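Ribokinase (Thermotoga maritima, PDB 1VM7) probably phosphorylates D-ribose at O-5, using ATP and a divalent cation, most likely magnesium, to give D-ribose 5-phosphate. Local coordinates at residues S18-S23 with N136-S141; V72-N77 with K130-W135; N163-F168 with V266-G271; A171-I176 with E191-A196. One frame throughout, in Å; residues are numbered along the deposited sequence.

Contact 1 of 4, residues S18-S23 with N136-S141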
loop_
_atom_site.group_PDB
_atom_site.type_symbol
_atom_site.label_atom_id
_atom_site.label_comp_id
_atom_site.label_asym_id
_atom_site.label_seq_id
_atom_site.Cartn_x
_atom_site.Cartn_y
_atom_site.Cartn_z
ATOM N N SER A 18 20.096 3.618 -23.323
ATOM C CA SER A 18 18.703 3.355 -23.058
ATOM C C SER A 18 18.585 2.324 -21.963
ATOM O O SER A 18 19.370 1.380 -21.904
ATOM C CB SER A 18 18.018 2.815 -24.297
ATOM O OG SER A 18 17.924 3.810 -25.286
ATOM N N VAL A 19 17.617 2.521 -21.075
ATOM C CA VAL A 19 17.240 1.522 -20.094
ATOM C C VAL A 19 15.859 1.046 -20.509
ATOM O O VAL A 19 15.007 1.857 -20.852
ATOM C CB VAL A 19 17.152 2.040 -18.602
ATOM C CG1 VAL A 19 16.843 0.889 -17.674
ATOM C CG2 VAL A 19 18.413 2.687 -18.150
ATOM N N VAL A 20 15.660 -0.269 -20.522
ATOM C CA VAL A 20 14.352 -0.830 -20.779
ATOM C C VAL A 20 14.002 -1.679 -19.561
ATOM O O VAL A 20 14.623 -2.692 -19.292
ATOM C CB VAL A 20 14.306 -1.658 -22.068
ATOM C CG1 VAL A 20 12.902 -2.224 -22.263
ATOM C CG2 VAL A 20 14.722 -0.804 -23.282
ATOM N N GLY A 21 13.022 -1.240 -18.802
ATOM C CA GLY A 21 12.764 -1.862 -17.536
ATOM C C GLY A 21 11.700 -1.223 -16.667
ATOM O O GLY A 21 10.788 -0.531 -17.121
ATOM N N SER A 22 11.838 -1.485 -15.378
ATOM C CA SER A 22 10.766 -1.363 -14.423
ATOM C C SER A 22 10.755 -0.027 -13.647
ATOM O O SER A 22 11.798 0.567 -13.368
ATOM C CB SER A 22 10.911 -2.515 -13.441
ATOM O OG SER A 22 12.148 -2.364 -12.714
ATOM N N SER A 23 9.546 0.443 -13.347
ATOM C CA SER A 23 9.298 1.582 -12.451
ATOM C C SER A 23 8.303 1.117 -11.348
ATOM O O SER A 23 7.262 0.555 -11.683
ATOM C CB SER A 23 8.620 2.742 -13.175
ATOM O OG SER A 23 9.389 3.264 -14.223
ATOM N N ASN A 136 12.710 1.579 -33.787
ATOM C CA ASN A 136 13.406 2.587 -34.573
ATOM C C ASN A 136 14.114 3.564 -33.630
ATOM O O ASN A 136 15.297 3.839 -33.776
ATOM N N THR A 137 13.392 4.063 -32.644
ATOM C CA THR A 137 13.987 4.949 -31.649
ATOM C C THR A 137 15.053 4.241 -30.817
ATOM O O THR A 137 16.090 4.815 -30.531
ATOM C CB THR A 137 12.911 5.493 -30.742
ATOM O OG1 THR A 137 11.995 6.228 -31.555
ATOM C CG2 THR A 137 13.488 6.389 -29.652
ATOM N N LEU A 138 14.798 2.993 -30.432
ATOM C CA LEU A 138 15.756 2.245 -29.624
ATOM C C LEU A 138 17.076 2.029 -30.360
ATOM O O LEU A 138 18.130 1.969 -29.738
ATOM C CB LEU A 138 15.191 0.888 -29.214
ATOM C CG LEU A 138 16.100 0.129 -28.238
ATOM C CD1 LEU A 138 16.171 0.869 -26.908
ATOM C CD2 LEU A 138 15.622 -1.288 -28.027
ATOM N N SER A 139 17.018 1.924 -31.682
ATOM C CA SER A 139 18.230 1.732 -32.469
ATOM C C SER A 139 19.106 2.989 -32.493
ATOM O O SER A 139 20.248 2.949 -32.955
ATOM C CB SER A 139 17.878 1.284 -33.884
ATOM O OG SER A 139 17.238 2.321 -34.605
ATOM N N GLU A 140 18.573 4.108 -32.003
ATOM C CA GLU A 140 19.380 5.318 -31.840
ATOM C C GLU A 140 20.327 5.237 -30.631
ATOM O O GLU A 140 21.199 6.081 -30.483
ATOM C CB GLU A 140 18.488 6.571 -31.801
ATOM C CG GLU A 140 17.835 6.871 -33.175
ATOM C CD GLU A 140 17.035 8.167 -33.209
ATOM O OE1 GLU A 140 16.295 8.423 -32.239
ATOM N N SER A 141 20.158 4.225 -29.779
ATOM C CA SER A 141 21.025 4.013 -28.615
ATOM C C SER A 141 22.194 3.075 -28.927
ATOM O O SER A 141 22.130 2.283 -29.859
ATOM C CB SER A 141 20.212 3.435 -27.440
ATOM O OG SER A 141 19.178 4.324 -27.036
#
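Ser18 and Val20, two residues apart on strand 17-20 and so on one side of it, both meet the side chain of Leu138 of helix 135-138. Leu138 touches them with a single methyl: its CD1 lies 3.7 Å from Ser18 CB and 4.2 Å from Val20 CG2. The leucine's CG stands anti to the backbone N (chi1 -174°), which carries the branch from the helix toward the strand although the CA-CB bond does not aim there. Val20 takes part through CG2 alone.

The second meeting is between Ser18 and Ser141, whose CA atoms are 6.1 Å apart. Each CB points toward the other segment, but the modelled distance between the two hydroxyls is implausibly short, so their exact placement is doubtful. Ser141 is brought there by a type I beta turn from Leu138, closed by the bond from Ser141 N to Leu138 O (3.0 Å).

All four touching residues are buried, and Ser18 and Val20 also bond through their backbones to strand 143-146. The arrangement is that of an alpha/beta fold, a short helix and the turn after it packed on the parallel part of the large mixed sheet immediately before the chain enters the neighbouring strand.

Contact 2 of 4, residues V72-N77 with K130-W135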
loop_
_atom_site.group_PDB
_atom_site.type_symbol
_atom_site.label_atom_id
_atom_site.label_comp_id
_atom_site.label_asym_id
_atom_site.label_seq_id
_atom_site.Cartn_x
_atom_site.Cartn_y
_atom_site.Cartn_z
ATOM N N VAL A 72 12.756 3.284 -21.395
ATOM C CA VAL A 72 11.480 2.714 -21.811
ATOM C C VAL A 72 10.942 1.965 -20.618
ATOM O O VAL A 72 11.590 1.054 -20.062
ATOM C CB VAL A 72 11.580 1.829 -23.079
ATOM C CG1 VAL A 72 10.193 1.320 -23.492
ATOM C CG2 VAL A 72 12.157 2.664 -24.201
ATOM N N THR A 73 9.758 2.400 -20.194
ATOM C CA THR A 73 9.148 1.856 -18.975
ATOM C C THR A 73 7.643 2.066 -19.069
ATOM O O THR A 73 7.181 2.983 -19.721
ATOM C CB THR A 73 9.703 2.484 -17.657
ATOM O OG1 THR A 73 9.134 1.822 -16.522
ATOM C CG2 THR A 73 9.352 3.953 -17.545
ATOM N N CYS A 74 6.886 1.180 -18.438
ATOM C CA CYS A 74 5.457 1.321 -18.393
ATOM C C CYS A 74 5.015 1.786 -17.027
ATOM O O CYS A 74 5.337 1.166 -16.016
ATOM C CB CYS A 74 4.765 0.008 -18.733
ATOM S SG CYS A 74 4.570 -0.203 -20.505
ATOM N N ILE A 75 4.245 2.871 -17.007
ATOM C CA ILE A 75 3.670 3.368 -15.775
ATOM C C ILE A 75 2.199 3.584 -16.021
ATOM O O ILE A 75 1.747 3.424 -17.122
ATOM C CB ILE A 75 4.359 4.655 -15.289
ATOM C CG1 ILE A 75 4.240 5.781 -16.342
ATOM C CG2 ILE A 75 5.833 4.354 -14.978
ATOM C CD1 ILE A 75 5.052 6.942 -16.060
ATOM N N GLY A 76 1.457 3.918 -14.979
ATOM C CA GLY A 76 0.010 4.021 -15.066
ATOM C C GLY A 76 -0.434 5.419 -15.444
ATOM O O GLY A 76 0.327 6.214 -16.008
ATOM N N ASN A 77 -1.683 5.723 -15.127
ATOM C CA ASN A 77 -2.220 7.082 -15.306
ATOM C C ASN A 77 -2.623 7.699 -13.976
ATOM O O ASN A 77 -3.466 8.592 -13.927
ATOM C CB ASN A 77 -3.387 7.091 -16.292
ATOM C CG ASN A 77 -2.919 7.118 -17.718
ATOM O OD1 ASN A 77 -2.221 8.053 -18.124
ATOM N ND2 ASN A 77 -3.291 6.088 -18.502
ATOM N N LYS A 130 6.636 -6.611 -26.099
ATOM C CA LYS A 130 7.527 -6.378 -27.228
ATOM C C LYS A 130 6.890 -5.459 -28.266
ATOM O O LYS A 130 7.600 -4.676 -28.885
ATOM C CB LYS A 130 8.064 -7.719 -27.764
ATOM C CG LYS A 130 7.022 -8.685 -28.316
ATOM C CD LYS A 130 7.553 -10.122 -28.347
ATOM C CE LYS A 130 6.904 -10.917 -29.456
ATOM N NZ LYS A 130 5.414 -10.753 -29.478
ATOM N N GLU A 131 5.558 -5.486 -28.348
ATOM C CA GLU A 131 4.774 -4.642 -29.241
ATOM C C GLU A 131 4.805 -3.149 -28.903
ATOM O O GLU A 131 4.458 -2.318 -29.738
ATOM C CB GLU A 131 3.345 -5.153 -29.238
ATOM C CG GLU A 131 3.205 -6.545 -29.868
ATOM C CD GLU A 131 3.508 -7.676 -28.901
ATOM O OE1 GLU A 131 3.572 -7.413 -27.668
ATOM O OE2 GLU A 131 3.678 -8.824 -29.371
ATOM N N LEU A 132 5.196 -2.806 -27.683
ATOM C CA LEU A 132 5.283 -1.412 -27.255
ATOM C C LEU A 132 6.661 -0.778 -27.493
ATOM O O LEU A 132 6.806 0.421 -27.373
ATOM C CB LEU A 132 4.967 -1.324 -25.756
ATOM C CG LEU A 132 3.551 -1.676 -25.318
ATOM C CD1 LEU A 132 3.359 -1.226 -23.880
ATOM C CD2 LEU A 132 2.533 -0.992 -26.213
ATOM N N ILE A 133 7.663 -1.590 -27.817
ATOM C CA ILE A 133 9.020 -1.104 -28.002
ATOM C C ILE A 133 9.122 -0.366 -29.331
ATOM O O ILE A 133 8.867 -0.934 -30.396
ATOM C CB ILE A 133 10.086 -2.254 -28.017
ATOM C CG1 ILE A 133 10.062 -3.098 -26.728
ATOM C CG2 ILE A 133 11.490 -1.680 -28.233
ATOM C CD1 ILE A 133 10.239 -2.291 -25.448
ATOM N N ASP A 134 9.496 0.905 -29.245
ATOM C CA ASP A 134 9.796 1.708 -30.406
ATOM C C ASP A 134 11.197 1.352 -30.879
ATOM O O ASP A 134 12.177 1.981 -30.460
ATOM C CB ASP A 134 9.739 3.158 -29.987
ATOM C CG ASP A 134 9.833 4.084 -31.132
ATOM O OD1 ASP A 134 10.363 3.683 -32.199
ATOM O OD2 ASP A 134 9.364 5.226 -30.942
ATOM N N TRP A 135 11.289 0.328 -31.724
ATOM C CA TRP A 135 12.578 -0.216 -32.156
ATOM C C TRP A 135 13.392 0.777 -32.977
ATOM O O TRP A 135 14.623 0.785 -32.928
ATOM C CB TRP A 135 12.399 -1.467 -33.034
ATOM C CG TRP A 135 11.878 -2.619 -32.297
ATOM C CD1 TRP A 135 10.640 -3.188 -32.435
ATOM C CD2 TRP A 135 12.556 -3.357 -31.270
ATOM N NE1 TRP A 135 10.509 -4.240 -31.556
ATOM C CE2 TRP A 135 11.664 -4.356 -30.821
ATOM C CE3 TRP A 135 13.821 -3.256 -30.675
ATOM C CZ2 TRP A 135 12.002 -5.265 -29.811
ATOM C CZ3 TRP A 135 14.157 -4.153 -29.672
ATOM C CH2 TRP A 135 13.252 -5.149 -29.252
#
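Cys74 and Leu132 make the closer of the two side-chain meetings here, with Cys74 SG 3.7 Å from Leu132 CD1. The second pairs Val72 CG1 with Ile133 CD1 at 4.1 Å, the two side chains crossing at a slant. Both are apolar contacts through the ends of the side chains, and the two segments bury 124 Å² between them. Val72 and Cys74 are two residues apart on strand 69-75, so both CB atoms point to the same side, toward 130-135. Val72 CG1 is anti to the backbone N (chi1 -177°), while the ethyl branch of Ile133 leads its CD1 to the strand from a CB that is not itself directed there.

One step outward, the segment's own structure sets these groups. Residues 130-132 form a short 3-10 segment, with Ile133 N bonded to Lys130 O at 3.3 Å. Within the segment Lys130 NZ forms a salt bridge to Glu131 OE2 (2.6 Å), approaching the syn side but 32° out of the carboxylate plane. Ile133 also turns its other branch to Trp135: CG2 sits 3.5 Å above the indole plane, over the ring centre, a CH-pi arrangement. Asp134 is the N-cap of helix 135-138, its OD1 accepting from Thr137 N.

Farther out, Leu132 and Val72 both touch Ile97 of strand 93-98, Ile133 packs on Thr154 of helix 152-161, and Trp135 has a cation-pi partner in Arg161. The contact is apolar packing of an N-capped helix's lead-in on the parallel strands of the large mixed sheet in the ribokinase-type alpha/beta fold.

Contact 3 of 4, residues N163-F168 with V266-G271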
loop_
_atom_site.group_PDB
_atom_site.type_symbol
_atom_site.label_atom_id
_atom_site.label_comp_id
_atom_site.label_asym_id
_atom_site.label_seq_id
_atom_site.Cartn_x
_atom_site.Cartn_y
_atom_site.Cartn_z
ATOM N N ASN A 163 21.401 -3.681 -31.577
ATOM C CA ASN A 163 22.732 -3.445 -32.102
ATOM C C ASN A 163 23.379 -2.404 -31.183
ATOM O O ASN A 163 23.119 -1.201 -31.280
ATOM C CB ASN A 163 22.694 -2.993 -33.558
ATOM C CG ASN A 163 24.034 -3.132 -34.234
ATOM O OD1 ASN A 163 24.923 -3.824 -33.728
ATOM N ND2 ASN A 163 24.198 -2.470 -35.378
ATOM N N GLY A 164 24.181 -2.907 -30.256
ATOM C CA GLY A 164 24.879 -2.100 -29.288
ATOM C C GLY A 164 25.297 -2.967 -28.120
ATOM O O GLY A 164 25.194 -4.192 -28.171
ATOM N N ILE A 165 25.786 -2.325 -27.070
ATOM C CA ILE A 165 26.227 -3.032 -25.881
ATOM C C ILE A 165 25.002 -3.353 -25.031
ATOM O O ILE A 165 24.217 -2.474 -24.694
ATOM C CB ILE A 165 27.294 -2.219 -25.114
ATOM C CG1 ILE A 165 28.550 -2.092 -25.986
ATOM C CG2 ILE A 165 27.628 -2.868 -23.789
ATOM C CD1 ILE A 165 29.408 -0.921 -25.627
ATOM N N VAL A 166 24.827 -4.641 -24.755
ATOM C CA VAL A 166 23.701 -5.153 -24.000
ATOM C C VAL A 166 24.214 -5.595 -22.624
ATOM O O VAL A 166 25.076 -6.489 -22.525
ATOM C CB VAL A 166 23.005 -6.332 -24.723
ATOM C CG1 VAL A 166 21.788 -6.845 -23.923
ATOM C CG2 VAL A 166 22.583 -5.928 -26.118
ATOM N N ILE A 167 23.683 -4.916 -21.596
ATOM C CA ILE A 167 23.967 -5.156 -20.192
ATOM C C ILE A 167 22.687 -5.695 -19.556
ATOM O O ILE A 167 21.663 -5.021 -19.579
ATOM C CB ILE A 167 24.354 -3.855 -19.470
ATOM C CG1 ILE A 167 25.614 -3.251 -20.114
ATOM C CG2 ILE A 167 24.548 -4.132 -17.986
ATOM C CD1 ILE A 167 25.893 -1.773 -19.811
ATOM N N PHE A 168 22.756 -6.917 -19.011
ATOM C CA PHE A 168 21.600 -7.580 -18.389
ATOM C C PHE A 168 21.876 -7.881 -16.906
ATOM O O PHE A 168 22.798 -8.600 -16.557
ATOM C CB PHE A 168 21.245 -8.852 -19.155
ATOM C CG PHE A 168 20.180 -9.682 -18.503
ATOM C CD1 PHE A 168 18.955 -9.146 -18.198
ATOM C CD2 PHE A 168 20.414 -11.024 -18.198
ATOM C CE1 PHE A 168 17.983 -9.914 -17.604
ATOM C CE2 PHE A 168 19.447 -11.794 -17.614
ATOM C CZ PHE A 168 18.229 -11.249 -17.306
ATOM N N VAL A 266 27.503 4.596 -17.822
ATOM C CA VAL A 266 27.968 5.982 -18.035
ATOM C C VAL A 266 29.427 6.031 -18.420
ATOM O O VAL A 266 29.798 6.750 -19.338
ATOM C CB VAL A 266 27.748 6.873 -16.754
ATOM C CG1 VAL A 266 28.530 8.201 -16.828
ATOM C CG2 VAL A 266 26.268 7.171 -16.559
ATOM N N ALA A 267 30.250 5.267 -17.705
ATOM C CA ALA A 267 31.668 5.165 -17.992
ATOM C C ALA A 267 31.949 4.624 -19.405
ATOM O O ALA A 267 32.660 5.249 -20.194
ATOM C CB ALA A 267 32.311 4.320 -16.958
ATOM N N LEU A 268 31.349 3.494 -19.747
ATOM C CA LEU A 268 31.455 2.984 -21.104
ATOM C C LEU A 268 31.046 4.052 -22.129
ATOM O O LEU A 268 31.719 4.225 -23.133
ATOM C CB LEU A 268 30.586 1.740 -21.285
ATOM C CG LEU A 268 30.882 0.490 -20.426
ATOM C CD1 LEU A 268 29.978 -0.670 -20.822
ATOM C CD2 LEU A 268 32.349 0.079 -20.542
ATOM N N SER A 269 29.937 4.749 -21.858
ATOM C CA SER A 269 29.424 5.764 -22.764
ATOM C C SER A 269 30.464 6.832 -23.012
ATOM O O SER A 269 30.553 7.337 -24.111
ATOM C CB SER A 269 28.137 6.389 -22.217
ATOM O OG SER A 269 28.384 7.260 -21.121
ATOM N N GLU A 270 31.258 7.151 -21.996
ATOM C CA GLU A 270 32.320 8.147 -22.100
ATOM C C GLU A 270 33.652 7.595 -22.616
ATOM O O GLU A 270 34.665 8.299 -22.589
ATOM C CB GLU A 270 32.526 8.804 -20.740
ATOM C CG GLU A 270 31.323 9.600 -20.296
ATOM C CD GLU A 270 31.388 10.009 -18.849
ATOM O OE1 GLU A 270 32.436 9.808 -18.203
ATOM O OE2 GLU A 270 30.386 10.538 -18.353
ATOM N N GLY A 271 33.648 6.354 -23.090
ATOM C CA GLY A 271 34.802 5.767 -23.752
ATOM C C GLY A 271 35.801 5.158 -22.793
ATOM O O GLY A 271 36.936 4.891 -23.170
#
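This is plain helix-on-sheet packing, small and wholly apolar, in which the C-terminal end of helix 256-269 rests on strand 165-168 of the large sheet. The evidence is two side-chain contacts and 86 Å² of buried surface, with the nearest CA atoms, those of Ile165 and Leu268, as far apart as 9.3 Å.

Leu268 supplies the whole helical side of the contact through one methyl. Its CD1 lies 4.4 Å from Ile165 CG2 and equally 4.4 Å from Ile167 CD1, so the methyl is set across from two isoleucines, two residues apart and so on the same side of the strand. They meet it with different branches: Ile165 offers its short gamma methyl, Ile167 the end of its ethyl arm, carried out by an extended chi2 of 162°. The leucine is itself extended beyond CG (chi2 -176°), which places CD1 well out from the helix.

Just past Leu268 the helix closes with a Schellman motif. Gly271 is the C-prime residue at a positive phi of 85°, its N bonded to Leu268 O at 2.9 Å, while Lys272 N reaches back to Ala267 O.

Around this point Leu268 also touches Tyr186 of strand 186-187, Ile143 of strand 143-146 and Ala277 of helix 274-288. Strand 165-168 runs between those two strands; Ile167 touches both, and Ile165 touches Tyr186. The leucine therefore sits over three adjacent parallel strands with the next helix alongside.

Contact 4 of 4, residues A171-I176 with E191-A196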
loop_
_atom_site.group_PDB
_atom_site.type_symbol
_atom_site.label_atom_id
_atom_site.label_comp_id
_atom_site.label_asym_id
_atom_site.label_seq_id
_atom_site.Cartn_x
_atom_site.Cartn_y
_atom_site.Cartn_z
ATOM N N ALA A 171 18.088 -9.719 -12.265
ATOM C CA ALA A 171 17.509 -9.418 -10.966
ATOM C C ALA A 171 15.989 -9.192 -11.095
ATOM O O ALA A 171 15.559 -8.305 -11.821
ATOM C CB ALA A 171 18.189 -8.198 -10.403
ATOM N N PRO A 172 15.162 -10.035 -10.460
ATOM C CA PRO A 172 15.516 -11.297 -9.804
ATOM C C PRO A 172 15.976 -12.329 -10.804
ATOM O O PRO A 172 15.684 -12.217 -11.989
ATOM C CB PRO A 172 14.180 -11.784 -9.208
ATOM C CG PRO A 172 13.121 -11.088 -10.021
ATOM C CD PRO A 172 13.716 -9.756 -10.340
ATOM N N ALA A 173 16.613 -13.371 -10.300
ATOM C CA ALA A 173 17.200 -14.383 -11.138
ATOM C C ALA A 173 16.165 -15.362 -11.664
ATOM O O ALA A 173 16.449 -16.130 -12.576
ATOM C CB ALA A 173 18.249 -15.138 -10.382
ATOM N N GLN A 174 14.965 -15.378 -11.105
ATOM C CA GLN A 174 14.009 -16.376 -11.564
ATOM C C GLN A 174 13.239 -15.928 -12.823
ATOM O O GLN A 174 13.055 -14.746 -13.075
ATOM C CB GLN A 174 13.116 -16.883 -10.436
ATOM C CG GLN A 174 12.365 -15.866 -9.598
ATOM C CD GLN A 174 11.587 -16.589 -8.459
ATOM N N GLY A 175 12.853 -16.915 -13.630
ATOM C CA GLY A 175 12.086 -16.716 -14.853
ATOM C C GLY A 175 12.918 -16.363 -16.070
ATOM O O GLY A 175 12.382 -15.864 -17.059
ATOM N N ILE A 176 14.227 -16.573 -15.996
ATOM C CA ILE A 176 15.129 -16.246 -17.094
ATOM C C ILE A 176 15.298 -17.457 -17.969
ATOM O O ILE A 176 15.490 -18.539 -17.476
ATOM C CB ILE A 176 16.499 -15.782 -16.566
ATOM C CG1 ILE A 176 16.295 -14.529 -15.708
ATOM C CG2 ILE A 176 17.474 -15.537 -17.743
ATOM C CD1 ILE A 176 17.515 -14.031 -15.036
ATOM N N GLU A 191 25.911 -12.010 -5.850
ATOM C CA GLU A 191 26.389 -13.321 -5.434
ATOM C C GLU A 191 25.262 -14.348 -5.295
ATOM O O GLU A 191 25.399 -15.503 -5.709
ATOM C CB GLU A 191 27.185 -13.211 -4.144
ATOM C CG GLU A 191 27.817 -14.529 -3.749
ATOM C CD GLU A 191 29.042 -14.362 -2.896
ATOM O OE1 GLU A 191 29.244 -13.258 -2.336
ATOM O OE2 GLU A 191 29.803 -15.342 -2.813
ATOM N N LYS A 192 24.136 -13.917 -4.742
ATOM C CA LYS A 192 22.957 -14.788 -4.643
ATOM C C LYS A 192 22.416 -15.121 -6.030
ATOM O O LYS A 192 22.011 -16.245 -6.284
ATOM C CB LYS A 192 21.841 -14.157 -3.797
ATOM C CG LYS A 192 22.192 -14.117 -2.291
ATOM C CD LYS A 192 21.003 -14.435 -1.373
ATOM C CE LYS A 192 21.461 -14.594 0.085
ATOM N NZ LYS A 192 20.678 -15.662 0.812
ATOM N N GLU A 193 22.405 -14.142 -6.928
ATOM C CA GLU A 193 21.951 -14.393 -8.278
ATOM C C GLU A 193 22.822 -15.365 -9.061
ATOM O O GLU A 193 22.309 -16.277 -9.704
ATOM C CB GLU A 193 21.793 -13.108 -9.036
ATOM C CG GLU A 193 20.634 -12.277 -8.477
ATOM C CD GLU A 193 20.712 -10.828 -8.869
ATOM O OE1 GLU A 193 21.732 -10.424 -9.445
ATOM O OE2 GLU A 193 19.742 -10.099 -8.586
ATOM N N ILE A 194 24.139 -15.203 -9.001
ATOM C CA ILE A 194 24.982 -16.068 -9.786
ATOM C C ILE A 194 24.832 -17.532 -9.301
ATOM O O ILE A 194 24.894 -18.467 -10.109
ATOM C CB ILE A 194 26.456 -15.592 -9.885
ATOM C CG1 ILE A 194 27.105 -16.250 -11.120
ATOM C CG2 ILE A 194 27.228 -15.905 -8.618
ATOM C CD1 ILE A 194 28.476 -15.718 -11.526
ATOM N N GLU A 195 24.592 -17.703 -7.998
ATOM C CA GLU A 195 24.332 -18.995 -7.402
ATOM C C GLU A 195 23.084 -19.627 -7.995
ATOM O O GLU A 195 23.117 -20.784 -8.475
ATOM C CB GLU A 195 24.151 -18.874 -5.888
ATOM C CG GLU A 195 25.454 -18.882 -5.113
ATOM C CD GLU A 195 25.268 -18.770 -3.591
ATOM O OE1 GLU A 195 24.982 -19.822 -2.944
ATOM O OE2 GLU A 195 25.441 -17.640 -3.055
ATOM N N ALA A 196 21.981 -18.890 -7.912
ATOM C CA ALA A 196 20.716 -19.359 -8.431
ATOM C C ALA A 196 20.852 -19.690 -9.929
ATOM O O ALA A 196 20.473 -20.772 -10.388
ATOM C CB ALA A 196 19.655 -18.349 -8.222
#
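The loop that follows strand 165-168 in the ribokinase-like alpha/beta fold packs here against the first turns of helix 191-202, near residues predicted to serve the active site. Asn190, a predicted ATP-binding residue, directly precedes the helix, and its OD1 accepts a hydrogen bond from Glu193 N; Lys53, predicted to bind the substrate, lies close to Ala171. The loop itself contains a cis peptide bond before Pro172, and Asn148 ND2 binds Pro172 O.

Two alanines of the loop, Ala171 and Ala173, touch the helix, where Glu193 and Ala196 are three residues apart and so on the same side, and 162 Å² is buried between the segments. Ala173 is the central one: its CB points toward the helix and lies 4.1 Å from Ala196 CB and 4.2 Å from Glu193 CG, and so sits against both. Its CA is 5.5 Å from that of Glu193, the nearest pair of CA atoms.

Glu193 extends its carboxylate alongside the loop to Ala171. Its CG is anti to the carbonyl carbon (chi1 -68°) and the chain stays extended beyond (chi2 161°), which carries the acid group past Ala173. With an alanine here, CG and the carboxylate would be gone, and a gap would probably open beside Ala171 and Ala173. The carboxylate meets the loop mainly through one oxygen, Glu193 OE2, which is 3.1 Å from Ala171 CB.

In the fold
Contacts 1, 2 and 3 reach the large mixed sheet. Strands 17-20 and 69-75 are neighbours in it, so contacts 1 and 2, their centres about 9 Å apart, touch, with Val19 O 2.7 Å from Val72 N in a probable hydrogen bond. Strand 143-146 separates 17-20 from 165-168, and contact 3 lies about 12 Å from contact 1 and about 21 Å from contact 2 between centres. Along the chain, contact 2 falls within the span of contact 1; contact 3 follows and encloses contact 4. Contact 4 stands apart, its centre about 22 to 24 Å from the others, yet Phe168 of strand 165-168 packs on Ile176 of its loop, near residues predicted to bind ATP and substrate.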